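Local coordinates for cephalosporin acylase (Bacillus halodurans, PDB 2NLZ), which is of unestablished function but probably hydrolyses amide bonds, as an Ntn-superfamily relative of gamma-glutamyltranspeptidases and possible cephalosporin acylase, at residues 260-265 / 431-436; 424-429 / 454-459; 449-454 / 464-469. The protein carries 1 engineered substitution. All blocks are in the same frame, centred on the assembly; numbering follows the deposited sequence.

Contact 1 (260-265 / 431-436); sequences RGYRVW and QPIGPF
I433 reaches across to Y262 with the end of its longer branch. Its CB points toward strand 262-266. The shorter branch, CG2, turns to K428 of the next strand. CG1 sits between the backbone N and the carbonyl carbon (chi1 88°), which turns the longer branch out from the strand. CG1 itself stops short of the tyrosine ring. CD1 makes the contact: I433 CD1 is 3.7 Å from Y262 CE1 and 4.0 Å from Y262 CD1. The methyl approaches this side of the ring at a slant, and the two side chains cross at about a right angle.

The two strands are not direct neighbours. Strand 424-428 runs between them, antiparallel to both, in an antiparallel sheet consistent with the Ntn-hydrolase fold of the gamma-glutamyltranspeptidase family. A classic beta bulge at I433 and G434 sets two residues of this strand opposite the single L426 of strand 424-428. Y262 and I433 both touch L426, so their side chains meet over the middle strand.

Further along, V264 meets F436 at about a right angle. V264 CG1 comes to the edge of the ring, near its plane, 4.2 Å from F436 CZ. H448 packs edge-to-face with the same ring. Y262 makes a cation-pi contact with K428, and F5 of the second subunit packs on I433.

Contact 2 (424-429 / 454-459); sequences GFLTKN and NTIDFG
L426 points from strand 424-428 toward T455 and I456 on the last turn of helix 444-457. This is helix-on-sheet packing, consistent with the layered Ntn-hydrolase fold, where helices cover the antiparallel sheets. The closest backbones are far apart, with L426 CA 10.0 Å from I456 CA. Side chains span the gap. Together the two segments bury 93 Å², both sides summed, and the side-chain contact is apolar throughout.

L426 and I456 meet end to end at a slant, the isoleucine tip against the leucine fork. L426 has CG anti to its backbone N (chi1 -168°), which extends the branched end toward the helix. Both of its methyls face the tip of I456. I456 CD1 lies 3.9 Å from L426 CD1 and 4.1 Å from L426 CD2. It therefore sits against the forked end of the leucine and not along its stem. I456 gets there with CG1 anti to its carbonyl carbon (chi1 -66°), beside the backbone N.

T455 stands next to the isoleucine and gives a looser contact. Its methyl CG2 is 4.4 Å from L426 CD2. Its hydroxyl is used within the helix, where OG1 bonds to the carbonyl O of V451. Y262 also packs on I456, M452 lies against L426, and F5 of the second subunit packs on T455.

The helix widens to a pi-type turn at 454-457, and D457 forms a salt bridge to R260. A weak bond joins G459 N to T455 O at 3.3 Å, just where G459 takes a positive phi.

Contact 3 (449-454 / 464-469); sequences MQVMMN and AALDAP
The side-chain amide of N454 meets A465 and A468 through its ND2 end. A465 O is tilted 17° from the amide plane. The CB of A468 lies well off that plane on the same side, 3.8 Å from N454 ND2. At the other end of the amide, OD1 accepts a bond from K291 NZ. Two partners thus fix the rotation of the group.

This is the packing of two consecutive helices, 444-457 and 462-467, joined by a short loop. N454 ND2 donates to A465 O at 3.2 Å, with an N-H...O angle of 142°, so the bond is bent. The donor lies in the carbonyl plane, on a lone pair. In a regular helix this carbonyl would bond to the N-H four residues on. That residue is P469, which has no N-H, so the asparagine supplies a donor at the helix end.

The backbones come close here: N454 CA is 5.5 Å from A465 CA. The small A465 permits this, and its CB is 4.0 Å from N454 CB. Q450 NE2 bonds to W471 O just beyond P469. In the second subunit, S14 bonds to D467 OD1, and Y12 packs on A468 and P469. One turn before N454, V451 CG1 touches L466 CD1 at 4.0 Å.

Contacts 1 and 2 lie together, with centres about 5 Å apart. Segment 424-429 of contact 2 pairs with 260-265 of contact 1 through probable backbone hydrogen bonds, R263 N to T427 O and W265 N to F425 O, both 2.7 Å. Contact 3 is farther off, with its centre about 10 Å from that of contact 2 and 15 Å from that of contact 1. It shares N454 and helix 444-457 with contact 2. M452 of this helix bridges back to the sheet: M452 CE is 3.6 Å from F436 CE1. Residues of all three contacts touch the second subunit.

Contact 1 (260-265 / 431-436)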
ATOM      1  N   ARG D 260      16.004  29.430   0.275  1.00 36.34           N
ATOM      2  CA  ARG D 260      15.326  29.543   1.568  1.00 36.71           C
ATOM      3  C   ARG D 260      16.302  29.509   2.736  1.00 37.27           C
ATOM      4  O   ARG D 260      16.068  28.816   3.732  1.00 34.53           O
ATOM      5  CB  ARG D 260      14.241  28.465   1.711  1.00 35.64           C
ATOM      6  CG  ARG D 260      13.537  28.185   0.404  1.00 38.79           C
ATOM      7  CD  ARG D 260      12.158  27.668   0.602  1.00 38.16           C
ATOM      8  NE  ARG D 260      11.560  27.267  -0.667  1.00 38.79           N
ATOM      9  CZ  ARG D 260      10.813  28.062  -1.422  1.00 42.15           C
ATOM     10  NH1 ARG D 260      10.572  29.308  -1.038  1.00 36.15           N
ATOM     11  NH2 ARG D 260      10.306  27.611  -2.561  1.00 45.42           N
ATOM     12  N   GLY D 261      17.395  30.263   2.588  1.00 38.47           N
ATOM     13  CA  GLY D 261      18.417  30.402   3.634  1.00 41.94           C
ATOM     14  C   GLY D 261      19.657  29.557   3.409  1.00 43.31           C
ATOM     15  O   GLY D 261      20.774  29.954   3.778  1.00 40.09           O
ATOM     16  N   TYR D 262      19.444  28.381   2.817  1.00 35.95           N
ATOM     17  CA  TYR D 262      20.515  27.470   2.442  1.00 34.08           C
ATOM     18  C   TYR D 262      21.144  27.944   1.134  1.00 35.29           C
ATOM     19  O   TYR D 262      20.556  28.753   0.407  1.00 36.15           O
ATOM     20  CB  TYR D 262      19.966  26.050   2.255  1.00 34.99           C
ATOM     21  CG  TYR D 262      19.476  25.376   3.525  1.00 33.45           C
ATOM     22  CD1 TYR D 262      20.276  24.448   4.188  1.00 33.24           C
ATOM     23  CD2 TYR D 262      18.210  25.659   4.053  1.00 37.93           C
ATOM     24  CE1 TYR D 262      19.838  23.825   5.348  1.00 41.91           C
ATOM     25  CE2 TYR D 262      17.760  25.039   5.216  1.00 33.52           C
ATOM     26  CZ  TYR D 262      18.583  24.124   5.856  1.00 38.60           C
ATOM     27  OH  TYR D 262      18.164  23.497   7.004  1.00 40.70           O
ATOM     28  N   ARG D 263      22.338  27.444   0.839  1.00 33.75           N
ATOM     29  CA  ARG D 263      22.931  27.634  -0.478  1.00 32.67           C
ATOM     30  C   ARG D 263      23.191  26.291  -1.155  1.00 31.81           C
ATOM     31  O   ARG D 263      23.846  25.404  -0.591  1.00 28.59           O
ATOM     32  CB  ARG D 263      24.200  28.487  -0.410  1.00 35.97           C
ATOM     33  CG  ARG D 263      23.948  29.919   0.042  1.00 49.67           C
ATOM     34  CD  ARG D 263      25.016  30.870  -0.482  1.00 56.84           C
ATOM     35  NE  ARG D 263      24.815  31.226  -1.888  1.00 65.19           N
ATOM     36  CZ  ARG D 263      24.114  32.276  -2.308  1.00 65.63           C
ATOM     37  NH1 ARG D 263      23.533  33.084  -1.435  1.00 69.97           N
ATOM     38  NH2 ARG D 263      23.990  32.520  -3.603  1.00 59.20           N
ATOM     39  N   VAL D 264      22.656  26.153  -2.365  1.00 29.80           N
ATOM     40  CA  VAL D 264      22.801  24.940  -3.163  1.00 24.06           C
ATOM     41  C   VAL D 264      23.954  25.115  -4.157  1.00 25.97           C
ATOM     42  O   VAL D 264      23.912  25.995  -5.017  1.00 28.62           O
ATOM     43  CB  VAL D 264      21.501  24.619  -3.921  1.00 18.29           C
ATOM     44  CG1 VAL D 264      21.608  23.282  -4.611  1.00 20.47           C
ATOM     45  CG2 VAL D 264      20.336  24.612  -2.972  1.00  4.59           C
ATOM     46  N   TRP D 265      24.975  24.272  -4.035  1.00 25.62           N
ATOM     47  CA  TRP D 265      26.173  24.412  -4.855  1.00 27.24           C
ATOM     48  C   TRP D 265      26.260  23.384  -5.981  1.00 28.68           C
ATOM     49  O   TRP D 265      25.912  22.212  -5.800  1.00 36.71           O
ATOM     50  CB  TRP D 265      27.420  24.319  -3.989  1.00 26.10           C
ATOM     51  CG  TRP D 265      27.498  25.385  -2.972  1.00 30.76           C
ATOM     52  CD1 TRP D 265      27.002  25.342  -1.707  1.00 30.98           C
ATOM     53  CD2 TRP D 265      28.123  26.669  -3.118  1.00 41.85           C
ATOM     54  NE1 TRP D 265      27.277  26.520  -1.049  1.00 31.51           N
ATOM     55  CE2 TRP D 265      27.962  27.353  -1.892  1.00 40.53           C
ATOM     56  CE3 TRP D 265      28.805  27.305  -4.164  1.00 40.31           C
ATOM     57  CZ2 TRP D 265      28.455  28.649  -1.680  1.00 34.14           C
ATOM     58  CZ3 TRP D 265      29.290  28.595  -3.955  1.00 40.25           C
ATOM     59  CH2 TRP D 265      29.110  29.252  -2.718  1.00 35.07           C
ATOM     60  N   GLN D 431      28.418  27.511   6.712  1.00 47.14           N
ATOM     61  CA  GLN D 431      28.698  26.248   7.378  1.00 41.56           C
ATOM     62  C   GLN D 431      28.400  25.132   6.374  1.00 36.28           C
ATOM     63  O   GLN D 431      27.451  25.236   5.588  1.00 34.32           O
ATOM     64  CB  GLN D 431      27.841  26.087   8.640  1.00 47.20           C
ATOM     65  CG  GLN D 431      28.129  27.096   9.753  1.00 67.46           C
ATOM     66  CD  GLN D 431      29.512  26.924  10.356  1.00 78.57           C
ATOM     67  OE1 GLN D 431      29.971  25.803  10.583  1.00 85.40           O
ATOM     68  NE2 GLN D 431      30.182  28.038  10.618  1.00 80.01           N
ATOM     69  N   PRO D 432      29.215  24.063   6.380  1.00 33.07           N
ATOM     70  CA  PRO D 432      28.932  22.978   5.460  1.00 31.47           C
ATOM     71  C   PRO D 432      27.856  22.073   6.042  1.00 29.98           C
ATOM     72  O   PRO D 432      27.919  21.690   7.225  1.00 38.10           O
ATOM     73  CB  PRO D 432      30.255  22.226   5.405  1.00 24.30           C
ATOM     74  CG  PRO D 432      30.813  22.378   6.773  1.00 33.74           C
ATOM     75  CD  PRO D 432      30.397  23.773   7.214  1.00 37.60           C
ATOM     76  N   ILE D 433      26.855  21.747   5.235  1.00 28.49           N
ATOM     77  CA  ILE D 433      25.948  20.702   5.682  1.00 32.21           C
ATOM     78  C   ILE D 433      26.191  19.375   4.941  1.00 27.49           C
ATOM     79  O   ILE D 433      26.022  18.310   5.527  1.00 33.16           O
ATOM     80  CB  ILE D 433      24.456  21.148   5.835  1.00 32.60           C
ATOM     81  CG1 ILE D 433      23.683  20.990   4.546  1.00 44.13           C
ATOM     82  CG2 ILE D 433      24.329  22.589   6.395  1.00 20.42           C
ATOM     83  CD1 ILE D 433      22.214  20.989   4.816  1.00 72.83           C
ATOM     84  N   GLY D 434      26.636  19.428   3.689  1.00 19.44           N
ATOM     85  CA  GLY D 434      27.127  18.194   3.069  1.00 18.58           C
ATOM     86  C   GLY D 434      27.051  17.940   1.573  1.00 20.51           C
ATOM     87  O   GLY D 434      26.524  18.752   0.794  1.00 19.73           O
ATOM     88  N   PRO D 435      27.611  16.794   1.155  1.00 22.76           N
ATOM     89  CA  PRO D 435      27.572  16.368  -0.237  1.00 24.54           C
ATOM     90  C   PRO D 435      26.314  15.561  -0.566  1.00 21.94           C
ATOM     91  O   PRO D 435      25.803  14.811   0.279  1.00 23.05           O
ATOM     92  CB  PRO D 435      28.819  15.502  -0.361  1.00 16.39           C
ATOM     93  CG  PRO D 435      29.001  14.916   1.014  1.00 25.23           C
ATOM     94  CD  PRO D 435      28.351  15.845   2.004  1.00 19.19           C
ATOM     95  N   PHE D 436      25.821  15.745  -1.787  1.00 20.41           N
ATOM     96  CA  PHE D 436      24.696  14.979  -2.292  1.00 20.36           C
ATOM     97  C   PHE D 436      24.861  14.831  -3.797  1.00 21.51           C
ATOM     98  O   PHE D 436      25.600  15.597  -4.424  1.00 26.73           O
ATOM     99  CB  PHE D 436      23.366  15.665  -1.959  1.00 16.78           C
ATOM    100  CG  PHE D 436      23.122  16.934  -2.730  1.00 18.96           C
ATOM    101  CD1 PHE D 436      23.560  18.141  -2.240  1.00 22.01           C
ATOM    102  CD2 PHE D 436      22.440  16.915  -3.942  1.00 27.23           C
ATOM    103  CE1 PHE D 436      23.340  19.296  -2.932  1.00 26.32           C
ATOM    104  CE2 PHE D 436      22.220  18.072  -4.646  1.00 29.71           C
ATOM    105  CZ  PHE D 436      22.667  19.266  -4.138  1.00 29.64           C
TER

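Contact 2 (424-429 / 454-459)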
ATOM      1  N   GLY D 424      26.811  17.626  -6.129  1.00 29.04           N
ATOM      2  CA  GLY D 424      26.181  18.748  -5.453  1.00 27.02           C
ATOM      3  C   GLY D 424      26.705  18.927  -4.052  1.00 26.51           C
ATOM      4  O   GLY D 424      27.182  17.977  -3.435  1.00 25.08           O
ATOM      5  N   PHE D 425      26.612  20.154  -3.552  1.00 22.05           N
ATOM      6  CA  PHE D 425      26.906  20.421  -2.150  1.00 25.28           C
ATOM      7  C   PHE D 425      25.914  21.391  -1.535  1.00 18.40           C
ATOM      8  O   PHE D 425      25.496  22.351  -2.177  1.00 18.29           O
ATOM      9  CB  PHE D 425      28.320  20.968  -1.985  1.00 27.27           C
ATOM     10  CG  PHE D 425      28.951  20.627  -0.659  1.00 25.09           C
ATOM     11  CD1 PHE D 425      29.786  19.522  -0.545  1.00 24.88           C
ATOM     12  CD2 PHE D 425      28.714  21.409   0.472  1.00 25.47           C
ATOM     13  CE1 PHE D 425      30.372  19.201   0.672  1.00 23.34           C
ATOM     14  CE2 PHE D 425      29.296  21.092   1.693  1.00 17.30           C
ATOM     15  CZ  PHE D 425      30.130  19.987   1.788  1.00 26.46           C
ATOM     16  N   LEU D 426      25.551  21.128  -0.285  1.00 21.35           N
ATOM     17  CA  LEU D 426      24.637  21.985   0.447  1.00 25.92           C
ATOM     18  C   LEU D 426      25.308  22.665   1.646  1.00 27.57           C
ATOM     19  O   LEU D 426      26.103  22.051   2.370  1.00 25.40           O
ATOM     20  CB  LEU D 426      23.390  21.207   0.887  1.00 23.62           C
ATOM     21  CG  LEU D 426      22.185  22.007   1.420  1.00 22.22           C
ATOM     22  CD1 LEU D 426      21.741  23.103   0.458  1.00 24.63           C
ATOM     23  CD2 LEU D 426      21.014  21.083   1.745  1.00 22.27           C
ATOM     24  N   THR D 427      24.934  23.926   1.854  1.00 34.24           N
ATOM     25  CA  THR D 427      25.595  24.837   2.782  1.00 34.39           C
ATOM     26  C   THR D 427      24.552  25.761   3.431  1.00 33.52           C
ATOM     27  O   THR D 427      23.560  26.105   2.803  1.00 38.30           O
ATOM     28  CB  THR D 427      26.680  25.627   2.001  1.00 30.23           C
ATOM     29  OG1 THR D 427      27.917  24.919   2.085  1.00 32.72           O
ATOM     30  CG2 THR D 427      26.866  27.052   2.493  1.00 35.20           C
ATOM     31  N   LYS D 428      24.759  26.129   4.692  1.00 35.94           N
ATOM     32  CA  LYS D 428      23.889  27.105   5.356  1.00 42.98           C
ATOM     33  C   LYS D 428      24.697  28.085   6.207  1.00 45.02           C
ATOM     34  O   LYS D 428      25.320  27.684   7.196  1.00 49.86           O
ATOM     35  CB  LYS D 428      22.837  26.397   6.213  1.00 40.11           C
ATOM     36  CG  LYS D 428      21.824  27.313   6.885  1.00 51.34           C
ATOM     37  CD  LYS D 428      20.924  26.522   7.832  1.00 62.29           C
ATOM     38  CE  LYS D 428      20.011  27.422   8.656  1.00 69.35           C
ATOM     39  NZ  LYS D 428      18.986  28.107   7.829  1.00 65.93           N
ATOM     40  N   ASN D 429      24.667  29.364   5.818  1.00 49.12           N
ATOM     41  CA  ASN D 429      25.374  30.447   6.522  1.00 52.70           C
ATOM     42  C   ASN D 429      26.869  30.197   6.649  1.00 51.41           C
ATOM     43  O   ASN D 429      27.422  30.276   7.750  1.00 53.97           O
ATOM     44  CB  ASN D 429      24.783  30.707   7.919  1.00 51.80           C
ATOM     45  CG  ASN D 429      23.320  31.099   7.879  1.00 58.13           C
ATOM     46  OD1 ASN D 429      22.856  31.745   6.944  1.00 54.83           O
ATOM     47  ND2 ASN D 429      22.582  30.709   8.911  1.00 65.17           N
ATOM     48  N   ASN D 454      13.042  18.050  -0.995  1.00 21.93           N
ATOM     49  CA  ASN D 454      12.772  17.063   0.051  1.00 21.11           C
ATOM     50  C   ASN D 454      13.487  17.409   1.349  1.00 20.39           C
ATOM     51  O   ASN D 454      12.982  17.148   2.435  1.00 17.52           O
ATOM     52  CB  ASN D 454      13.179  15.659  -0.408  1.00 18.60           C
ATOM     53  CG  ASN D 454      12.299  15.126  -1.531  1.00 27.22           C
ATOM     54  OD1 ASN D 454      11.268  15.708  -1.867  1.00 22.22           O
ATOM     55  ND2 ASN D 454      12.722  14.016  -2.136  1.00 13.26           N
ATOM     56  N   THR D 455      14.664  18.004   1.234  1.00 23.10           N
ATOM     57  CA  THR D 455      15.457  18.341   2.404  1.00 25.42           C
ATOM     58  C   THR D 455      15.088  19.692   3.004  1.00 26.08           C
ATOM     59  O   THR D 455      14.736  19.781   4.187  1.00 33.28           O
ATOM     60  CB  THR D 455      16.955  18.274   2.090  1.00 22.32           C
ATOM     61  OG1 THR D 455      17.257  16.954   1.631  1.00 17.12           O
ATOM     62  CG2 THR D 455      17.779  18.540   3.329  1.00 25.84           C
ATOM     63  N   ILE D 456      15.139  20.732   2.180  1.00 22.84           N
ATOM     64  CA  ILE D 456      14.916  22.098   2.655  1.00 21.27           C
ATOM     65  C   ILE D 456      13.431  22.394   2.884  1.00 24.06           C
ATOM     66  O   ILE D 456      13.026  22.811   3.973  1.00 24.47           O
ATOM     67  CB  ILE D 456      15.574  23.137   1.708  1.00 18.48           C
ATOM     68  CG1 ILE D 456      17.107  22.999   1.751  1.00 18.48           C
ATOM     69  CG2 ILE D 456      15.120  24.551   2.043  1.00 22.17           C
ATOM     70  CD1 ILE D 456      17.797  23.299   0.425  1.00 23.21           C
ATOM     71  N   ASP D 457      12.620  22.155   1.865  1.00 27.97           N
ATOM     72  CA  ASP D 457      11.195  22.463   1.940  1.00 27.80           C
ATOM     73  C   ASP D 457      10.405  21.508   2.803  1.00 27.19           C
ATOM     74  O   ASP D 457       9.473  21.913   3.482  1.00 18.73           O
ATOM     75  CB  ASP D 457      10.583  22.473   0.550  1.00 23.38           C
ATOM     76  CG  ASP D 457      11.132  23.569  -0.302  1.00 35.50           C
ATOM     77  OD1 ASP D 457      11.253  24.701   0.212  1.00 33.84           O
ATOM     78  OD2 ASP D 457      11.435  23.293  -1.479  1.00 32.23           O
ATOM     79  N   PHE D 458      10.757  20.232   2.766  1.00 28.49           N
ATOM     80  CA  PHE D 458       9.862  19.244   3.349  1.00 27.13           C
ATOM     81  C   PHE D 458      10.439  18.463   4.532  1.00 25.55           C
ATOM     82  O   PHE D 458       9.750  17.618   5.116  1.00 29.96           O
ATOM     83  CB  PHE D 458       9.309  18.340   2.251  1.00 27.02           C
ATOM     84  CG  PHE D 458       8.773  19.101   1.067  1.00 26.63           C
ATOM     85  CD1 PHE D 458       7.865  20.146   1.239  1.00 25.23           C
ATOM     86  CD2 PHE D 458       9.168  18.779  -0.215  1.00 32.79           C
ATOM     87  CE1 PHE D 458       7.374  20.859   0.156  1.00 16.42           C
ATOM     88  CE2 PHE D 458       8.668  19.488  -1.311  1.00 35.87           C
ATOM     89  CZ  PHE D 458       7.768  20.526  -1.116  1.00 17.53           C
ATOM     90  N   GLY D 459      11.689  18.776   4.888  1.00 22.92           N
ATOM     91  CA  GLY D 459      12.300  18.305   6.136  1.00 21.64           C
ATOM     92  C   GLY D 459      12.494  16.799   6.285  1.00 26.79           C
ATOM     93  O   GLY D 459      12.453  16.262   7.412  1.00 24.09           O
TER

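Contact 3 (449-454 / 464-469)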
ATOM      1  N   MET D 449      16.997  18.640  -7.838  1.00 19.66           N
ATOM      2  CA  MET D 449      15.891  19.495  -7.426  1.00 23.31           C
ATOM      3  C   MET D 449      15.020  18.776  -6.414  1.00 23.99           C
ATOM      4  O   MET D 449      14.566  19.385  -5.441  1.00 18.28           O
ATOM      5  CB  MET D 449      15.036  19.952  -8.612  1.00 16.88           C
ATOM      6  CG  MET D 449      14.151  21.146  -8.260  1.00 17.88           C
ATOM      7  SD  MET D 449      12.924  21.735  -9.467  1.00 31.70           S
ATOM      8  CE  MET D 449      12.079  20.223  -9.782  1.00 38.38           C
ATOM      9  N   GLN D 450      14.802  17.479  -6.637  1.00 21.89           N
ATOM     10  CA  GLN D 450      13.939  16.712  -5.744  1.00 23.07           C
ATOM     11  C   GLN D 450      14.547  16.537  -4.356  1.00 24.77           C
ATOM     12  O   GLN D 450      13.878  16.867  -3.379  1.00 24.90           O
ATOM     13  CB  GLN D 450      13.468  15.399  -6.375  1.00 15.53           C
ATOM     14  CG  GLN D 450      12.436  15.632  -7.481  1.00 14.27           C
ATOM     15  CD  GLN D 450      12.236  14.423  -8.390  1.00 23.27           C
ATOM     16  OE1 GLN D 450      11.562  13.464  -8.021  1.00 24.68           O
ATOM     17  NE2 GLN D 450      12.795  14.478  -9.591  1.00  5.20           N
ATOM     18  N   VAL D 451      15.811  16.097  -4.258  1.00 20.70           N
ATOM     19  CA  VAL D 451      16.424  15.931  -2.927  1.00 21.97           C
ATOM     20  C   VAL D 451      16.547  17.263  -2.191  1.00 24.63           C
ATOM     21  O   VAL D 451      16.394  17.305  -0.968  1.00 21.94           O
ATOM     22  CB  VAL D 451      17.800  15.173  -2.901  1.00 12.78           C
ATOM     23  CG1 VAL D 451      17.717  13.837  -3.610  1.00 13.34           C
ATOM     24  CG2 VAL D 451      18.907  16.013  -3.479  1.00 31.67           C
ATOM     25  N   MET D 452      16.795  18.347  -2.932  1.00 21.02           N
ATOM     26  CA  MET D 452      16.916  19.669  -2.306  1.00 25.38           C
ATOM     27  C   MET D 452      15.595  20.135  -1.709  1.00 24.52           C
ATOM     28  O   MET D 452      15.553  20.642  -0.581  1.00 26.56           O
ATOM     29  CB  MET D 452      17.505  20.722  -3.262  1.00 17.66           C
ATOM     30  CG  MET D 452      19.042  20.671  -3.416  1.00 15.02           C
ATOM     31  SD  MET D 452      19.940  20.743  -1.847  1.00 24.42           S
ATOM     32  CE  MET D 452      20.138  19.019  -1.388  1.00 15.19           C
ATOM     33  N   MET D 453      14.513  19.932  -2.449  1.00 21.81           N
ATOM     34  CA  MET D 453      13.194  20.292  -1.939  1.00 24.44           C
ATOM     35  C   MET D 453      12.721  19.334  -0.846  1.00 25.59           C
ATOM     36  O   MET D 453      12.099  19.757   0.126  1.00 23.18           O
ATOM     37  CB  MET D 453      12.195  20.370  -3.073  1.00 20.09           C
ATOM     38  CG  MET D 453      12.454  21.531  -3.964  1.00 23.58           C
ATOM     39  SD  MET D 453      10.948  21.978  -4.793  1.00 34.23           S
ATOM     40  CE  MET D 453      11.455  21.672  -6.447  1.00 27.08           C
ATOM     41  N   ASN D 454      13.042  18.050  -0.995  1.00 21.93           N
ATOM     42  CA  ASN D 454      12.772  17.063   0.051  1.00 21.11           C
ATOM     43  C   ASN D 454      13.487  17.409   1.349  1.00 20.39           C
ATOM     44  O   ASN D 454      12.982  17.148   2.435  1.00 17.52           O
ATOM     45  CB  ASN D 454      13.179  15.659  -0.408  1.00 18.60           C
ATOM     46  CG  ASN D 454      12.299  15.126  -1.531  1.00 27.22           C
ATOM     47  OD1 ASN D 454      11.268  15.708  -1.867  1.00 22.22           O
ATOM     48  ND2 ASN D 454      12.722  14.016  -2.136  1.00 13.26           N
ATOM     49  N   ALA D 464      15.033   9.015   3.937  1.00 11.62           N
ATOM     50  CA  ALA D 464      13.690   9.345   3.470  1.00  9.78           C
ATOM     51  C   ALA D 464      13.724  10.173   2.174  1.00 11.41           C
ATOM     52  O   ALA D 464      12.936   9.930   1.267  1.00 16.20           O
ATOM     53  CB  ALA D 464      12.936  10.075   4.551  1.00 10.28           C
ATOM     54  N   ALA D 465      14.658  11.125   2.076  1.00  9.36           N
ATOM     55  CA  ALA D 465      14.738  11.982   0.887  1.00 15.56           C
ATOM     56  C   ALA D 465      15.037  11.144  -0.338  1.00 13.22           C
ATOM     57  O   ALA D 465      14.534  11.421  -1.427  1.00 12.65           O
ATOM     58  CB  ALA D 465      15.786  13.061   1.056  1.00  9.73           C
ATOM     59  N   LEU D 466      15.853  10.117  -0.131  1.00 11.54           N
ATOM     60  CA  LEU D 466      16.218   9.160  -1.168  1.00 12.97           C
ATOM     61  C   LEU D 466      15.126   8.110  -1.429  1.00 15.48           C
ATOM     62  O   LEU D 466      14.905   7.727  -2.572  1.00 13.32           O
ATOM     63  CB  LEU D 466      17.527   8.476  -0.776  1.00 19.84           C
ATOM     64  CG  LEU D 466      18.840   8.988  -1.358  1.00 17.70           C
ATOM     65  CD1 LEU D 466      18.722  10.369  -1.922  1.00 13.81           C
ATOM     66  CD2 LEU D 466      19.880   8.937  -0.297  1.00  8.13           C
ATOM     67  N   ASP D 467      14.464   7.649  -0.367  1.00 12.50           N
ATOM     68  CA  ASP D 467      13.336   6.705  -0.464  1.00 19.76           C
ATOM     69  C   ASP D 467      12.167   7.242  -1.280  1.00 19.13           C
ATOM     70  O   ASP D 467      11.510   6.473  -1.981  1.00 18.46           O
ATOM     71  CB  ASP D 467      12.800   6.352   0.931  1.00 24.93           C
ATOM     72  CG  ASP D 467      13.778   5.538   1.752  1.00 23.31           C
ATOM     73  OD1 ASP D 467      14.626   4.837   1.152  1.00 22.70           O
ATOM     74  OD2 ASP D 467      13.691   5.602   3.000  1.00 13.56           O
ATOM     75  N   ALA D 468      11.915   8.551  -1.151  1.00 20.85           N
ATOM     76  CA  ALA D 468      10.787   9.250  -1.775  1.00 22.62           C
ATOM     77  C   ALA D 468      10.642   8.952  -3.272  1.00 27.15           C
ATOM     78  O   ALA D 468      11.642   8.916  -4.000  1.00 27.55           O
ATOM     79  CB  ALA D 468      10.908  10.745  -1.540  1.00 27.02           C
ATOM     80  N   PRO D 469       9.392   8.718  -3.725  1.00 30.24           N
ATOM     81  CA  PRO D 469       9.091   8.416  -5.129  1.00 28.69           C
ATOM     82  C   PRO D 469       9.518   9.554  -6.034  1.00 20.29           C
ATOM     83  O   PRO D 469       9.487  10.714  -5.616  1.00 22.88           O
ATOM     84  CB  PRO D 469       7.568   8.271  -5.145  1.00 29.06           C
ATOM     85  CG  PRO D 469       7.094   8.971  -3.891  1.00 28.03           C
ATOM     86  CD  PRO D 469       8.175   8.728  -2.893  1.00 32.50           C
TER